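Local coordinates for protein beta-n-acetylhexosaminidase (Streptococcus pneumoniae, PDB 4AZC) that probably removes terminal N-acetylhexosamine residues from glycans by hydrolysis, as a family 20 glycoside hydrolase that works by substrate-assisted catalysis, at residues B[179-184]-B[224-229]. Residues are numbered along the deposited sequence; the frame is centred on the assembly and turned at random.
Sequences FGTDEY and PMAFND. With NGW ((2S,3aR,5R,6S,7R,7aR)-5-(hydroxymethyl)-2-methyl-2,3a,5,6,7,7a-hexahydro-1H-pyrano[3,2-d][1,3]thiazole-6,7-diol), chain K.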
# COMPACT_ATOMS: atom_id res chain seq x y z
N PHE B 179 -1.58 1.46 -8.74
CA PHE B 179 -0.75 2.02 -9.79
C PHE B 179 -0.49 3.54 -9.62
O PHE B 179 0.12 4.18 -10.47
CB PHE B 179 -1.28 1.62 -11.17
CG PHE B 179 -2.68 2.06 -11.45
CD1 PHE B 179 -2.96 3.39 -11.77
CD2 PHE B 179 -3.73 1.15 -11.44
CE1 PHE B 179 -4.27 3.80 -12.05
CE2 PHE B 179 -5.03 1.55 -11.71
CZ PHE B 179 -5.30 2.87 -12.02
N GLY B 180 -0.96 4.08 -8.50
CA GLY B 180 -0.59 5.42 -8.06
C GLY B 180 -1.26 6.59 -8.77
O GLY B 180 -2.39 6.95 -8.44
N THR B 181 -0.54 7.17 -9.73
CA THR B 181 -0.94 8.36 -10.51
C THR B 181 -0.97 9.70 -9.76
O THR B 181 -1.44 10.72 -10.29
CB THR B 181 -2.24 8.16 -11.35
OG1 THR B 181 -3.40 8.11 -10.50
CG2 THR B 181 -2.16 6.87 -12.19
N ASP B 182 -0.43 9.72 -8.55
CA ASP B 182 -0.41 10.94 -7.75
C ASP B 182 0.62 11.95 -8.24
O ASP B 182 1.63 11.58 -8.87
CB ASP B 182 -0.19 10.62 -6.26
CG ASP B 182 1.19 10.07 -5.98
OD1 ASP B 182 1.57 9.06 -6.61
OD2 ASP B 182 1.90 10.62 -5.10
N GLU B 183 0.35 13.22 -7.95
CA GLU B 183 1.33 14.32 -8.15
C GLU B 183 2.09 14.34 -9.51
O GLU B 183 3.33 14.37 -9.52
CB GLU B 183 2.30 14.37 -6.95
CG GLU B 183 1.62 14.72 -5.61
CD GLU B 183 2.56 14.73 -4.40
OE1 GLU B 183 3.53 13.93 -4.33
OE2 GLU B 183 2.31 15.55 -3.49
N TYR B 184 1.35 14.34 -10.63
CA TYR B 184 1.96 14.50 -11.97
C TYR B 184 2.90 15.69 -12.05
O TYR B 184 2.55 16.80 -11.65
CB TYR B 184 0.89 14.61 -13.09
CG TYR B 184 1.50 14.46 -14.49
CD1 TYR B 184 1.65 13.20 -15.07
CD2 TYR B 184 1.97 15.56 -15.20
CE1 TYR B 184 2.24 13.03 -16.33
CE2 TYR B 184 2.56 15.42 -16.47
CZ TYR B 184 2.69 14.15 -17.03
OH TYR B 184 3.28 13.99 -18.27
N PRO B 224 -7.93 -2.67 -9.13
CA PRO B 224 -7.11 -1.47 -9.31
C PRO B 224 -7.29 -0.47 -8.18
O PRO B 224 -8.42 -0.21 -7.74
CB PRO B 224 -7.61 -0.88 -10.63
CG PRO B 224 -9.00 -1.42 -10.78
CD PRO B 224 -9.01 -2.76 -10.13
N MET B 225 -6.17 0.06 -7.69
CA MET B 225 -6.15 1.15 -6.74
C MET B 225 -5.32 2.28 -7.36
O MET B 225 -4.34 2.02 -8.07
CB MET B 225 -5.53 0.70 -5.42
CG MET B 225 -5.72 1.65 -4.22
SD MET B 225 -5.13 0.83 -2.72
CE MET B 225 -3.79 1.86 -2.17
N ALA B 226 -5.74 3.52 -7.12
CA ALA B 226 -4.94 4.72 -7.45
C ALA B 226 -5.17 5.78 -6.39
O ALA B 226 -6.17 5.72 -5.67
CB ALA B 226 -5.31 5.27 -8.83
N PHE B 227 -4.24 6.74 -6.28
CA PHE B 227 -4.49 7.93 -5.44
C PHE B 227 -5.48 8.85 -6.14
O PHE B 227 -5.70 8.74 -7.34
CB PHE B 227 -3.19 8.65 -5.08
CG PHE B 227 -2.23 7.80 -4.30
CD1 PHE B 227 -2.51 7.44 -2.98
CD2 PHE B 227 -1.05 7.35 -4.88
CE1 PHE B 227 -1.64 6.64 -2.25
CE2 PHE B 227 -0.16 6.55 -4.16
CZ PHE B 227 -0.45 6.20 -2.84
N ASN B 228 -6.10 9.75 -5.39
CA ASN B 228 -7.23 10.53 -5.92
C ASN B 228 -6.85 11.67 -6.85
O ASN B 228 -7.69 12.11 -7.65
CB ASN B 228 -8.08 11.09 -4.77
CG ASN B 228 -7.30 12.05 -3.87
OD1 ASN B 228 -6.57 11.63 -2.98
ND2 ASN B 228 -7.50 13.35 -4.07
N ASP B 229 -5.60 12.14 -6.72
CA ASP B 229 -5.13 13.37 -7.38
C ASP B 229 -5.65 13.62 -8.79
O ASP B 229 -6.25 14.66 -9.08
CB ASP B 229 -3.60 13.40 -7.42
CG ASP B 229 -2.97 13.32 -6.04
OD1 ASP B 229 -3.39 12.45 -5.25
OD2 ASP B 229 -2.04 14.11 -5.77
O4 NGW K . 5.70 11.16 0.31
C4 NGW K . 4.66 12.02 -0.13
C3 NGW K . 3.89 11.35 -1.26
C5 NGW K . 3.71 12.29 1.04
O3 NGW K . 4.78 11.04 -2.33
C2 NGW K . 2.74 12.28 -1.74
N2 NGW K . 1.79 11.56 -2.62
C1 NGW K . 1.89 12.79 -0.55
C7 NGW K . 1.06 10.55 -1.83
C8 NGW K . -0.26 10.23 -2.53
S1 NGW K . 0.80 11.35 -0.21
O5 NGW K . 2.71 13.23 0.60
C6 NGW K . 4.45 12.92 2.24
O6 NGW K . 5.11 14.13 1.84
O HOH W 1 -3.92 10.36 -8.97
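The two parallel strands are joined by backbone hydrogen bonds: Phe179 N gives to Met225 O at 2.9 Å, and Phe227 N reaches Gly180 O at 2.9 Å. Gly180 O also accepts from the Thr181 hydroxyl, and a water links Thr181 OG1 to Phe227 O. Further on, Glu183 N makes a weak bond to Asp229 OD2 (3.4 Å).

Apolar contacts gather at Phe179, where Pro224 CB meets CE2 at the ring edge and Ala226 CB touches CE1. Separately, its chi1 of 59° brings one face over Met225 O, offset toward the rim.

At the C-terminal ends of the strands, Asp182 and Phe227 lie side by side, OD1 3.6 Å from CD2, carboxylate and ring planes 64° apart. The bound bicyclic thiazolidine sets its methyl C8 over the centre of the Phe227 ring, and its N2 donates to Asp182 OD2 at 2.7 Å. Asp182 OD1 is held by Asn116, Glu183 OE1 by His120, and Asp229 by Tyr257 and Trp250. Asp182-Glu183 is consistent with family 20's acetamido-orienting Asp and general acid/base Glu.

Strands 176-180 and 223-227 are TIM-barrel neighbours, joined by a right-handed beta-alpha-beta crossover whose helix 203-219 packs on Phe179 and Pro224; strand 246-249 flanks 223-227 next.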